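Local coordinates for protein dienelactone hydrolase (Anabaena variabilis, PDB 2O2G) that is probably a hydrolase of the dienelactone hydrolase family, with an alpha/beta-hydrolase fold and perhaps cleaving ester or lactone bonds, at residues N32-I37 and Q112-G117; P10-V15 and K25-I30; V139-S144 and S215-H220. All blocks are in the same frame, centred on the assembly; numbering follows the deposited sequence. Where two conformers were deposited one is given.

How the contacts relate
All three contacts reach one mixed eight-stranded sheet. Contact 2 is the hairpin at one edge; contact 1 pairs two inner parallel strands about 14 Å away, centre to centre, and the two meet where Ile37 CD1 lies 3.6 Å from Leu28 CD1. Contact 3, centred about 12 Å from contact 1, joins the next strand to a covering helix; Val116 O and Gln140 N, 2.8 Å apart, probably form the hydrogen bond that ties it to contact 1. Contacts 2 and 3 do not touch, their nearest atoms being about 12 Å apart. Strand 115-121, which begins in contact 1, runs into a probable nucleophile elbow at Ser122, whose likely triad partners are His199 and Asp171.

Contact 1: N32-I37 and Q112-G117; sequences NGATGI and QHLKVG
Leu114 and Ile37 meet with their side chains crossed at about a right angle. Leu114 CB lies 3.8 Å from Ile37 CG2, and farther out the CD1 methyls of the two residues come within 4.0 Å. Leu114 CD2 comes to 3.3 Å from Ala34 O and also faces Ala34 CB. With CG beside the backbone N (chi1 -62°), Leu114 sets its branch point against Ile37 and the loop. Ile37 sends CG1 anti to its N (chi1 -169°), which leaves CG2 to lie alongside Val116 CG2 at 3.8 Å, both side chains pointing the same way. Ala66 of strand 66-70 and Leu105 of helix 91-107 pack round this group. Cutting Leu114 to an alanine would keep CB against Ile37 CG2 but is likely to leave a gap beside Ala34 and take the crossing partner from Ile37 CD1.

The backbones pair in parallel. Lys115 N reaches Thr35 O at 2.8 Å and nearly straight (174° at the hydrogen), Ile37 N bonds Lys115 O at 2.8 Å, and Gly117 N bonds Ile37 O, also at 2.8 Å. Lys115 therefore uses both its N-H and its C=O on one neighbour, as a parallel strand residue does. At the loop end a water replaces direct pairing: it lies in the plane of the His113 ring, 2.9 Å from NE2, and donates to Ala34 O. The chemistry thus changes along the contact, from a water-bridged polar end to buried aliphatic packing, with the strand bonds satisfying the peptide groups that pass into the apolar interior.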
ATOM      1  N   ASN A  32      -4.463  12.209  16.389  1.00 29.95           N
ATOM      2  CA  ASN A  32      -5.611  12.280  17.292  0.50 29.52           C
ATOM      3  C   ASN A  32      -6.903  12.261  16.490  1.00 27.91           C
ATOM      4  O   ASN A  32      -6.997  12.916  15.445  1.00 29.11           O
ATOM      5  CB  ASN A  32      -5.537  13.553  18.152  0.50 29.83           C
ATOM      6  CG  ASN A  32      -4.354  13.543  19.109  0.50 28.55           C
ATOM      7  OD1 ASN A  32      -3.819  12.482  19.430  0.50 25.22           O
ATOM      8  ND2 ASN A  32      -3.944  14.728  19.573  0.50 26.47           N
ATOM      9  N   GLY A  33      -7.886  11.504  16.962  1.00 27.22           N
ATOM     10  CA  GLY A  33      -9.166  11.405  16.279  1.00 26.85           C
ATOM     11  C   GLY A  33      -9.184  10.594  14.992  1.00 29.43           C
ATOM     12  O   GLY A  33     -10.180  10.621  14.263  1.00 29.33           O
ATOM     13  N   ALA A  34      -8.116   9.857  14.694  1.00 26.55           N
ATOM     14  CA  ALA A  34      -8.099   9.076  13.453  1.00 29.02           C
ATOM     15  C   ALA A  34      -9.095   7.909  13.491  1.00 27.29           C
ATOM     16  O   ALA A  34      -9.295   7.265  14.520  1.00 26.38           O
ATOM     17  CB  ALA A  34      -6.681   8.547  13.126  1.00 25.60           C
ATOM     18  N   THR A  35      -9.692   7.672  12.336  1.00 29.73           N
ATOM     19  CA  THR A  35     -10.643   6.585  12.115  1.00 29.56           C
ATOM     20  C   THR A  35     -10.131   5.549  11.082  1.00 26.71           C
ATOM     21  O   THR A  35     -10.574   4.411  11.107  1.00 26.88           O
ATOM     22  CB  THR A  35     -11.997   7.135  11.635  1.00 27.95           C
ATOM     23  OG1 THR A  35     -11.863   7.673  10.314  1.00 29.18           O
ATOM     24  CG2 THR A  35     -12.491   8.226  12.567  1.00 34.50           C
ATOM     25  N   GLY A  36      -9.207   5.936  10.202  1.00 25.61           N
ATOM     26  CA  GLY A  36      -8.664   5.029   9.197  1.00 26.03           C
ATOM     27  C   GLY A  36      -7.166   4.893   9.337  1.00 28.56           C
ATOM     28  O   GLY A  36      -6.506   5.795   9.894  1.00 25.16           O
ATOM     29  N   ILE A  37      -6.639   3.743   8.890  1.00 26.70           N
ATOM     30  CA  ILE A  37      -5.208   3.544   8.865  1.00 24.24           C
ATOM     31  C   ILE A  37      -4.817   2.976   7.505  1.00 25.88           C
ATOM     32  O   ILE A  37      -5.477   2.065   6.977  1.00 25.68           O
ATOM     33  CB  ILE A  37      -4.697   2.656  10.014  1.00 27.12           C
ATOM     34  CG1 ILE A  37      -3.156   2.717  10.070  1.00 21.93           C
ATOM     35  CG2 ILE A  37      -5.209   1.236   9.889  1.00 24.43           C
ATOM     36  CD1 ILE A  37      -2.574   2.204  11.366  1.00 32.31           C
ATOM     37  N   GLN A 112      -7.055  -1.340  16.863  1.00 24.29           N
ATOM     38  CA  GLN A 112      -8.218  -2.199  16.542  1.00 23.63           C
ATOM     39  C   GLN A 112      -9.441  -1.487  15.970  1.00 24.35           C
ATOM     40  O   GLN A 112     -10.212  -2.057  15.185  1.00 22.81           O
ATOM     41  CB  GLN A 112      -8.617  -3.031  17.774  1.00 24.07           C
ATOM     42  CG  GLN A 112      -9.006  -2.223  19.029  1.00 22.97           C
ATOM     43  CD  GLN A 112      -9.200  -3.107  20.230  1.00 24.47           C
ATOM     44  OE1 GLN A 112      -8.860  -4.283  20.197  1.00 27.61           O
ATOM     45  NE2 GLN A 112      -9.711  -2.541  21.303  1.00 31.94           N
ATOM     46  N   HIS A 113      -9.614  -0.241  16.372  1.00 23.43           N
ATOM     47  CA  HIS A 113     -10.717   0.593  15.927  1.00 24.26           C
ATOM     48  C   HIS A 113     -10.490   1.221  14.556  1.00 27.45           C
ATOM     49  O   HIS A 113     -11.414   1.818  14.001  1.00 26.29           O
ATOM     50  CB  HIS A 113     -10.923   1.729  16.915  1.00 23.00           C
ATOM     51  CG  HIS A 113      -9.780   2.705  16.968  1.00 29.65           C
ATOM     52  ND1 HIS A 113      -8.571   2.410  17.571  1.00 26.96           N
ATOM     53  CD2 HIS A 113      -9.681   3.988  16.536  1.00 29.17           C
ATOM     54  CE1 HIS A 113      -7.777   3.467  17.496  1.00 29.31           C
ATOM     55  NE2 HIS A 113      -8.419   4.432  16.865  1.00 26.40           N
ATOM     56  N   LEU A 114      -9.275   1.107  14.000  1.00 27.36           N
ATOM     57  CA  LEU A 114      -8.995   1.787  12.746  1.00 27.02           C
ATOM     58  C   LEU A 114      -9.396   0.998  11.501  1.00 27.34           C
ATOM     59  O   LEU A 114      -9.156  -0.207  11.414  1.00 28.28           O
ATOM     60  CB  LEU A 114      -7.520   2.179  12.694  1.00 27.58           C
ATOM     61  CG  LEU A 114      -7.055   3.161  13.785  1.00 22.74           C
ATOM     62  CD1 LEU A 114      -5.534   3.172  13.853  1.00 26.55           C
ATOM     63  CD2 LEU A 114      -7.602   4.583  13.570  1.00 25.81           C
ATOM     64  N   LYS A 115      -9.993   1.686  10.529  1.00 26.95           N
ATOM     65  CA  LYS A 115     -10.351   1.038   9.254  1.00 29.88           C
ATOM     66  C   LYS A 115      -9.117   0.934   8.349  1.00 29.03           C
ATOM     67  O   LYS A 115      -8.501   1.941   7.954  1.00 31.34           O
ATOM     68  CB  LYS A 115     -11.528   1.712   8.554  1.00 31.23           C
ATOM     69  CG  LYS A 115     -12.897   1.342   9.163  1.00 38.53           C
ATOM     70  CD  LYS A 115     -13.169   1.995  10.456  1.00 40.59           C
ATOM     71  CE  LYS A 115     -14.398   1.404  11.150  1.00 46.84           C
ATOM     72  NZ  LYS A 115     -15.564   1.320  10.253  1.00 41.55           N
ATOM     73  N   VAL A 116      -8.787  -0.298   7.982  1.00 31.33           N
ATOM     74  CA  VAL A 116      -7.589  -0.528   7.217  1.00 31.86           C
ATOM     75  C   VAL A 116      -7.752  -0.295   5.732  1.00 31.13           C
ATOM     76  O   VAL A 116      -8.700  -0.772   5.114  1.00 34.60           O
ATOM     77  CB  VAL A 116      -6.998  -1.930   7.430  1.00 33.51           C
ATOM     78  CG1 VAL A 116      -5.770  -2.141   6.535  1.00 32.18           C
ATOM     79  CG2 VAL A 116      -6.606  -2.141   8.907  1.00 32.69           C
ATOM     80  N   GLY A 117      -6.786   0.441   5.175  1.00 29.88           N
ATOM     81  CA  GLY A 117      -6.668   0.636   3.730  1.00 28.53           C
ATOM     82  C   GLY A 117      -5.234   0.300   3.321  1.00 26.70           C
ATOM     83  O   GLY A 117      -4.318   0.367   4.132  1.00 27.54           O
TER
HETATM   84  O   HOH W   1      -7.550   7.128  16.349  1.00 26.45           O

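Contact 2: P10-V15 and K25-I30; sequences PQEYAV and KGNLVI. With EDO (1,2-ethanediol), chain D.
The Tyr13 ring turns an edge to the opposite strand: Leu28 O lies in its plane, 3.8 Å from Tyr13 CD1, and a water also sits at the edge. The ring comes there because CG stands beside the backbone N (chi1 -72°), the same N that bonds Leu28 O. Its hydroxyl donates to Gln11 OE1 at 2.8 Å, approaching from above the amide plane. Two further flat groups, the Glu12 carboxylate and the Asn27 amide, are turned 57° against each other, with OE2 and ND2 4.2 Å apart; OE2 of Glu12 forms its salt bridge with Arg54.

Val29, on the face that carries Glu12, divides its methyls between two neighbours: CG1 meets Pro10 CB at 3.7 Å and CG2 meets Glu12 CG at 3.9 Å. On the face that carries Tyr13, Val15 CG1 packs against Leu28 CB at 3.9 Å, while its CG2 lies over Gly26, which has no side chain to obstruct it.

Tyr13 and Leu28 bond each other through both N-H and C=O, as do Val15 and Gly26. Beyond Tyr13 the direct bonds give way to the same water, which donates to Gln11 O and accepts from Ile30 N. At the other end a 1,2-ethanediol, probably from the crystallisation liquor, donates through O1 to Val15 O at 2.9 Å. The two strands, running at 150° to one another, form the antiparallel beta hairpin with which the alpha/beta-hydrolase sheet begins: 12-19 is an outermost strand, and 22-29 links it to strand 66-70.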
ATOM      1  N   PRO A  10       1.629  14.583  15.414  1.00 46.75           N
ATOM      2  CA  PRO A  10       1.554  13.163  15.742  1.00 43.65           C
ATOM      3  C   PRO A  10       2.943  12.496  15.862  1.00 39.48           C
ATOM      4  O   PRO A  10       3.880  12.864  15.172  1.00 40.18           O
ATOM      5  CB  PRO A  10       0.710  12.595  14.605  1.00 44.55           C
ATOM      6  CG  PRO A  10       0.951  13.497  13.464  1.00 46.80           C
ATOM      7  CD  PRO A  10       1.143  14.865  14.053  1.00 47.63           C
ATOM      8  N   GLN A  11       3.049  11.536  16.760  1.00 33.47           N
ATOM      9  CA  GLN A  11       4.298  10.873  17.052  1.00 30.69           C
ATOM     10  C   GLN A  11       4.508   9.624  16.189  1.00 26.61           C
ATOM     11  O   GLN A  11       3.563   8.919  15.805  1.00 22.80           O
ATOM     12  CB  GLN A  11       4.290  10.449  18.502  1.00 31.67           C
ATOM     13  CG  GLN A  11       4.042  11.562  19.529  1.00 37.37           C
ATOM     14  CD  GLN A  11       3.556  11.008  20.870  1.00 40.21           C
ATOM     15  OE1 GLN A  11       2.656  10.157  20.908  1.00 41.73           O
ATOM     16  NE2 GLN A  11       4.127  11.510  21.971  1.00 33.43           N
ATOM     17  N   GLU A  12       5.770   9.325  15.933  1.00 23.24           N
ATOM     18  CA  GLU A  12       6.139   8.190  15.103  1.00 22.24           C
ATOM     19  C   GLU A  12       6.631   7.091  16.073  1.00 18.14           C
ATOM     20  O   GLU A  12       7.501   7.340  16.896  1.00 19.42           O
ATOM     21  CB  GLU A  12       7.242   8.687  14.193  1.00 25.84           C
ATOM     22  CG  GLU A  12       7.386   8.006  12.928  1.00 36.00           C
ATOM     23  CD  GLU A  12       8.525   8.591  12.097  1.00 37.83           C
ATOM     24  OE1 GLU A  12       8.630   9.841  11.894  1.00 35.49           O
ATOM     25  OE2 GLU A  12       9.325   7.757  11.675  1.00 42.92           O
ATOM     26  N   TYR A  13       6.014   5.924  16.007  1.00 18.54           N
ATOM     27  CA  TYR A  13       6.358   4.799  16.847  1.00 21.03           C
ATOM     28  C   TYR A  13       7.050   3.712  16.067  1.00 20.90           C
ATOM     29  O   TYR A  13       6.511   3.207  15.094  1.00 20.53           O
ATOM     30  CB  TYR A  13       5.125   4.203  17.529  1.00 22.22           C
ATOM     31  CG  TYR A  13       4.607   5.091  18.611  1.00 22.50           C
ATOM     32  CD1 TYR A  13       3.794   6.179  18.332  1.00 26.34           C
ATOM     33  CD2 TYR A  13       4.953   4.859  19.922  1.00 20.38           C
ATOM     34  CE1 TYR A  13       3.364   7.025  19.379  1.00 26.27           C
ATOM     35  CE2 TYR A  13       4.528   5.667  20.932  1.00 26.69           C
ATOM     36  CZ  TYR A  13       3.744   6.745  20.662  1.00 26.79           C
ATOM     37  OH  TYR A  13       3.347   7.525  21.738  1.00 27.67           O
ATOM     38  N   ALA A  14       8.193   3.274  16.587  1.00 23.30           N
ATOM     39  CA  ALA A  14       8.943   2.154  16.021  1.00 24.06           C
ATOM     40  C   ALA A  14       8.335   0.871  16.582  1.00 23.22           C
ATOM     41  O   ALA A  14       8.558   0.545  17.743  1.00 23.51           O
ATOM     42  CB  ALA A  14      10.415   2.269  16.421  1.00 26.51           C
ATOM     43  N   VAL A  15       7.558   0.159  15.765  1.00 26.71           N
ATOM     44  CA  VAL A  15       6.886  -1.047  16.205  1.00 24.55           C
ATOM     45  C   VAL A  15       7.498  -2.337  15.619  1.00 27.98           C
ATOM     46  O   VAL A  15       8.168  -2.297  14.593  1.00 28.23           O
ATOM     47  CB  VAL A  15       5.377  -0.963  15.865  1.00 25.92           C
ATOM     48  CG1 VAL A  15       4.794   0.301  16.475  1.00 27.40           C
ATOM     49  CG2 VAL A  15       5.106  -0.958  14.336  1.00 26.35           C
ATOM     50  N   LYS A  25       9.711  -4.747  10.967  1.00 26.39           N
ATOM     51  CA  LYS A  25       9.852  -3.427  11.529  1.00 27.70           C
ATOM     52  C   LYS A  25       8.829  -2.503  10.887  1.00 26.94           C
ATOM     53  O   LYS A  25       8.542  -2.548   9.674  1.00 25.97           O
ATOM     54  CB  LYS A  25      11.270  -2.893  11.358  1.00 27.99           C
ATOM     55  CG  LYS A  25      12.313  -3.761  12.097  1.00 30.41           C
ATOM     56  CD  LYS A  25      13.695  -3.168  12.147  1.00 36.63           C
ATOM     57  CE  LYS A  25      14.527  -3.411  10.955  1.00 43.37           C
ATOM     58  NZ  LYS A  25      15.939  -3.003  11.223  1.00 42.01           N
ATOM     59  N   GLY A  26       8.293  -1.644  11.724  1.00 25.01           N
ATOM     60  CA  GLY A  26       7.289  -0.719  11.278  1.00 18.72           C
ATOM     61  C   GLY A  26       7.398   0.635  11.898  1.00 21.55           C
ATOM     62  O   GLY A  26       7.996   0.800  12.955  1.00 17.37           O
ATOM     63  N   ASN A  27       6.775   1.598  11.231  1.00 20.61           N
ATOM     64  CA  ASN A  27       6.742   2.949  11.751  0.50 22.92           C
ATOM     65  C   ASN A  27       5.233   3.307  11.739  1.00 22.14           C
ATOM     66  O   ASN A  27       4.586   3.408  10.667  1.00 22.95           O
ATOM     67  CB  ASN A  27       7.697   3.889  10.966  0.50 22.07           C
ATOM     68  CG  ASN A  27       9.251   3.521  11.119  0.50 28.63           C
ATOM     69  OD1 ASN A  27       9.725   2.940  12.120  0.50 31.70           O
ATOM     70  ND2 ASN A  27      10.037   3.941  10.121  0.50 30.82           N
ATOM     71  N   LEU A  28       4.675   3.424  12.959  1.00 22.10           N
ATOM     72  CA  LEU A  28       3.264   3.697  13.173  1.00 24.02           C
ATOM     73  C   LEU A  28       3.020   5.110  13.616  1.00 23.45           C
ATOM     74  O   LEU A  28       3.642   5.590  14.580  1.00 23.55           O
ATOM     75  CB  LEU A  28       2.722   2.755  14.257  1.00 27.07           C
ATOM     76  CG  LEU A  28       1.246   2.799  14.676  1.00 24.74           C
ATOM     77  CD1 LEU A  28       0.260   2.367  13.576  1.00 23.17           C
ATOM     78  CD2 LEU A  28       1.104   1.906  15.907  1.00 22.95           C
ATOM     79  N   VAL A  29       2.130   5.793  12.912  1.00 24.06           N
ATOM     80  CA  VAL A  29       1.713   7.146  13.318  1.00 23.49           C
ATOM     81  C   VAL A  29       0.187   7.166  13.388  1.00 24.90           C
ATOM     82  O   VAL A  29      -0.459   6.769  12.438  1.00 24.48           O
ATOM     83  CB  VAL A  29       2.132   8.231  12.301  1.00 21.76           C
ATOM     84  CG1 VAL A  29       1.610   9.587  12.739  1.00 22.24           C
ATOM     85  CG2 VAL A  29       3.617   8.280  12.136  1.00 31.08           C
ATOM     86  N   ILE A  30      -0.386   7.661  14.489  1.00 20.50           N
ATOM     87  CA  ILE A  30      -1.854   7.709  14.626  1.00 22.98           C
ATOM     88  C   ILE A  30      -2.280   9.095  15.063  1.00 22.76           C
ATOM     89  O   ILE A  30      -2.197   9.406  16.261  1.00 25.70           O
ATOM     90  CB  ILE A  30      -2.380   6.712  15.693  1.00 24.19           C
ATOM     91  CG1 ILE A  30      -1.978   5.282  15.361  1.00 21.45           C
ATOM     92  CG2 ILE A  30      -3.941   6.788  15.771  1.00 24.84           C
ATOM     93  CD1 ILE A  30      -2.240   4.270  16.458  1.00 24.63           C
TER
HETATM   94  C1  EDO D 225      11.974  -0.692  14.211  1.00 36.13           C
HETATM   95  O1  EDO D 225      10.534  -0.673  14.042  1.00 27.06           O
HETATM   96  C2  EDO D 225      12.437  -1.183  15.575  1.00 40.17           C
HETATM   97  O2  EDO D 225      11.538  -2.157  16.138  1.00 37.74           O
HETATM   98  O   HOH W   2       1.079   8.737  16.687  1.00 29.50           O

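Contact 3: V139-S144 and S215-H220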
ATOM      1  N   VAL A 139     -10.416  -5.004   4.888  1.00 25.41           N
ATOM      2  CA  VAL A 139      -9.742  -3.989   4.084  1.00 27.36           C
ATOM      3  C   VAL A 139     -10.805  -3.203   3.343  1.00 25.66           C
ATOM      4  O   VAL A 139     -11.581  -3.778   2.579  1.00 26.33           O
ATOM      5  CB  VAL A 139      -8.757  -4.606   3.091  1.00 27.28           C
ATOM      6  CG1 VAL A 139      -8.007  -3.477   2.343  1.00 21.68           C
ATOM      7  CG2 VAL A 139      -7.799  -5.566   3.819  1.00 32.79           C
ATOM      8  N   GLN A 140     -10.838  -1.907   3.618  1.00 25.45           N
ATOM      9  CA  GLN A 140     -11.868  -0.985   3.120  1.00 28.49           C
ATOM     10  C   GLN A 140     -11.501  -0.105   1.938  1.00 27.28           C
ATOM     11  O   GLN A 140     -12.378   0.609   1.402  1.00 28.58           O
ATOM     12  CB  GLN A 140     -12.370  -0.083   4.255  1.00 28.91           C
ATOM     13  CG  GLN A 140     -13.045  -0.850   5.398  1.00 31.86           C
ATOM     14  CD  GLN A 140     -13.954  -0.009   6.300  1.00 37.35           C
ATOM     15  OE1 GLN A 140     -14.483  -0.536   7.276  1.00 39.91           O
ATOM     16  NE2 GLN A 140     -14.165   1.292   5.972  1.00 35.78           N
ATOM     17  N   ALA A 141     -10.240  -0.150   1.512  1.00 29.06           N
ATOM     18  CA  ALA A 141      -9.779   0.638   0.371  1.00 27.12           C
ATOM     19  C   ALA A 141      -8.373   0.251  -0.032  1.00 27.80           C
ATOM     20  O   ALA A 141      -7.564  -0.181   0.786  1.00 25.88           O
ATOM     21  CB  ALA A 141      -9.843   2.174   0.666  1.00 28.54           C
ATOM     22  N   VAL A 142      -8.088   0.392  -1.321  1.00 28.98           N
ATOM     23  CA  VAL A 142      -6.762   0.108  -1.847  1.00 28.79           C
ATOM     24  C   VAL A 142      -6.410   1.164  -2.897  1.00 27.52           C
ATOM     25  O   VAL A 142      -7.247   1.541  -3.691  1.00 27.59           O
ATOM     26  CB  VAL A 142      -6.662  -1.300  -2.514  1.00 30.54           C
ATOM     27  CG1 VAL A 142      -5.275  -1.503  -3.197  1.00 32.47           C
ATOM     28  CG2 VAL A 142      -6.932  -2.413  -1.511  1.00 28.41           C
ATOM     29  N   VAL A 143      -5.174   1.639  -2.856  1.00 26.78           N
ATOM     30  CA  VAL A 143      -4.635   2.545  -3.869  1.00 27.69           C
ATOM     31  C   VAL A 143      -3.356   1.846  -4.372  1.00 27.13           C
ATOM     32  O   VAL A 143      -2.522   1.413  -3.572  1.00 25.39           O
ATOM     33  CB  VAL A 143      -4.285   3.925  -3.313  1.00 25.66           C
ATOM     34  CG1 VAL A 143      -3.595   4.787  -4.384  1.00 30.22           C
ATOM     35  CG2 VAL A 143      -5.499   4.619  -2.792  1.00 27.27           C
ATOM     36  N   SER A 144      -3.226   1.720  -5.688  1.00 26.12           N
ATOM     37  CA  SER A 144      -2.061   1.115  -6.306  1.00 27.43           C
ATOM     38  C   SER A 144      -1.330   2.197  -7.086  1.00 24.92           C
ATOM     39  O   SER A 144      -1.930   2.810  -7.969  1.00 24.07           O
ATOM     40  CB  SER A 144      -2.459  -0.038  -7.215  1.00 27.18           C
ATOM     41  OG  SER A 144      -1.340  -0.364  -8.010  1.00 27.12           O
ATOM     42  N   SER A 215      -5.041  10.561  -0.564  1.00 27.05           N
ATOM     43  CA  SER A 215      -5.728  11.140   0.565  1.00 28.82           C
ATOM     44  C   SER A 215      -7.250  11.244   0.337  1.00 27.98           C
ATOM     45  O   SER A 215      -8.032  10.810   1.185  1.00 25.59           O
ATOM     46  CB  SER A 215      -5.182  12.517   0.891  1.00 29.02           C
ATOM     47  OG  SER A 215      -5.824  13.023   2.027  1.00 34.72           O
ATOM     48  N   GLU A 216      -7.669  11.808  -0.790  1.00 27.82           N
ATOM     49  CA  GLU A 216      -9.109  11.916  -1.127  1.00 27.76           C
ATOM     50  C   GLU A 216      -9.801  10.561  -1.069  1.00 26.40           C
ATOM     51  O   GLU A 216     -10.912  10.420  -0.530  1.00 25.16           O
ATOM     52  CB  GLU A 216      -9.302  12.514  -2.540  1.00 24.46           C
ATOM     53  CG  GLU A 216      -9.061  13.999  -2.497  1.00 32.21           C
ATOM     54  CD  GLU A 216      -8.950  14.639  -3.850  1.00 29.08           C
ATOM     55  OE1 GLU A 216      -8.619  13.936  -4.827  1.00 28.27           O
ATOM     56  OE2 GLU A 216      -9.185  15.869  -3.908  1.00 30.78           O
ATOM     57  N   TRP A 217      -9.136   9.560  -1.623  1.00 25.12           N
ATOM     58  CA  TRP A 217      -9.695   8.217  -1.668  1.00 24.77           C
ATOM     59  C   TRP A 217      -9.848   7.603  -0.289  1.00 25.55           C
ATOM     60  O   TRP A 217     -10.935   7.093   0.053  1.00 28.20           O
ATOM     61  CB  TRP A 217      -8.838   7.309  -2.547  1.00 24.32           C
ATOM     62  CG  TRP A 217      -9.460   6.008  -2.961  1.00 26.27           C
ATOM     63  CD1 TRP A 217      -9.229   4.780  -2.414  1.00 27.52           C
ATOM     64  CD2 TRP A 217     -10.353   5.789  -4.063  1.00 26.45           C
ATOM     65  NE1 TRP A 217      -9.947   3.837  -3.065  1.00 32.19           N
ATOM     66  CE2 TRP A 217     -10.641   4.414  -4.094  1.00 26.70           C
ATOM     67  CE3 TRP A 217     -10.945   6.627  -5.018  1.00 28.73           C
ATOM     68  CZ2 TRP A 217     -11.493   3.837  -5.053  1.00 21.58           C
ATOM     69  CZ3 TRP A 217     -11.783   6.077  -5.962  1.00 24.53           C
ATOM     70  CH2 TRP A 217     -12.043   4.671  -5.984  1.00 26.87           C
ATOM     71  N   PHE A 218      -8.765   7.627   0.484  1.00 25.63           N
ATOM     72  CA  PHE A 218      -8.768   7.012   1.829  1.00 25.09           C
ATOM     73  C   PHE A 218      -9.701   7.753   2.766  1.00 27.85           C
ATOM     74  O   PHE A 218     -10.406   7.145   3.588  1.00 25.83           O
ATOM     75  CB  PHE A 218      -7.337   6.968   2.393  1.00 25.34           C
ATOM     76  CG  PHE A 218      -6.435   5.984   1.693  1.00 23.07           C
ATOM     77  CD1 PHE A 218      -6.834   4.680   1.492  1.00 24.27           C
ATOM     78  CD2 PHE A 218      -5.170   6.352   1.273  1.00 27.55           C
ATOM     79  CE1 PHE A 218      -5.993   3.777   0.913  1.00 30.81           C
ATOM     80  CE2 PHE A 218      -4.322   5.423   0.688  1.00 24.92           C
ATOM     81  CZ  PHE A 218      -4.742   4.166   0.485  1.00 22.60           C
HETATM   82  N   MSE A 219      -9.735   9.082   2.669  1.00 26.71           N
HETATM   83  CA  MSE A 219     -10.631   9.831   3.536  0.50 27.60           C
HETATM   84  C   MSE A 219     -12.080   9.439   3.288  1.00 28.70           C
HETATM   85  O   MSE A 219     -12.877   9.300   4.236  1.00 31.08           O
HETATM   86  CB  MSE A 219     -10.388  11.329   3.378  0.50 26.61           C
HETATM   87  CG  MSE A 219      -9.055  11.731   3.965  0.50 22.03           C
HETATM   88 SE   MSE A 219      -9.135  11.677   5.890  0.35 18.79          SE
HETATM   89  CE  MSE A 219     -10.366  13.078   5.972  0.50 14.87           C
ATOM     90  N   HIS A 220     -12.429   9.229   2.039  1.00 29.10           N
ATOM     91  CA  HIS A 220     -13.807   8.841   1.728  1.00 29.30           C
ATOM     92  C   HIS A 220     -14.151   7.430   2.175  1.00 30.42           C
ATOM     93  O   HIS A 220     -15.209   7.223   2.781  1.00 28.74           O
ATOM     94  CB  HIS A 220     -14.092   8.937   0.241  1.00 25.99           C
ATOM     95  CG  HIS A 220     -15.485   8.532  -0.118  1.00 33.77           C
ATOM     96  ND1 HIS A 220     -16.591   9.279   0.237  1.00 33.91           N
ATOM     97  CD2 HIS A 220     -15.960   7.453  -0.785  1.00 27.59           C
ATOM     98  CE1 HIS A 220     -17.683   8.680  -0.200  1.00 36.31           C
ATOM     99  NE2 HIS A 220     -17.327   7.573  -0.830  1.00 33.03           N
TER
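Trp217 and Val142, which touch across the contact, share one acceptor: Pro162 O takes a hydrogen bond from the indole NE1 and another from the Val142 backbone N, proline having no N-H of its own to give. The bond from the indole probably holds it against turning and ties the helix to the seam between strand 139-145 and the neighbouring strand 163-168. It also brings Trp217 NE1 to 3.6 Å from Val142 O, an approach oblique to the ring, although its bond goes to Pro162.

The rest of the contact is apolar. Ala141 and Val143 project from the strand toward the helix, whereas Val142 between them points away from it, and its side chain packs on Tyr118 and Thr163. Val143 CG2 sits in the corner formed by the two aromatics: it lies 3.4 Å from Phe218 CZ, a tight fit, and 3.8 Å from Trp217 CD1. Ala141 CB touches both rings as well, 4.0 Å from Phe218 CD1, near the ring plane and at its edge, and 4.1 Å from Trp217 CD1. The two rings reach the strand by different torsions. Trp217 holds CG anti to its backbone N (chi1 -165°), which carries the five-membered ring of the indole, CD1 first, against Val143 and Ala141, while Phe218 has CG beside its N (chi1 -70°), bringing the far end of the phenyl ring against Val143. Leu60 of helix 51-63 and Leu65 pack against Phe218 as well, and Tyr221 meets the indole.

Strand and helix run almost exactly antiparallel, at 173°, with their axes 8.5 Å apart at closest approach. A C-terminal helix packed along a central parallel strand fits the alpha-beta-alpha sandwich of the alpha/beta-hydrolase fold; in this protein Trp217 and Phe218 form the helix side of the interface.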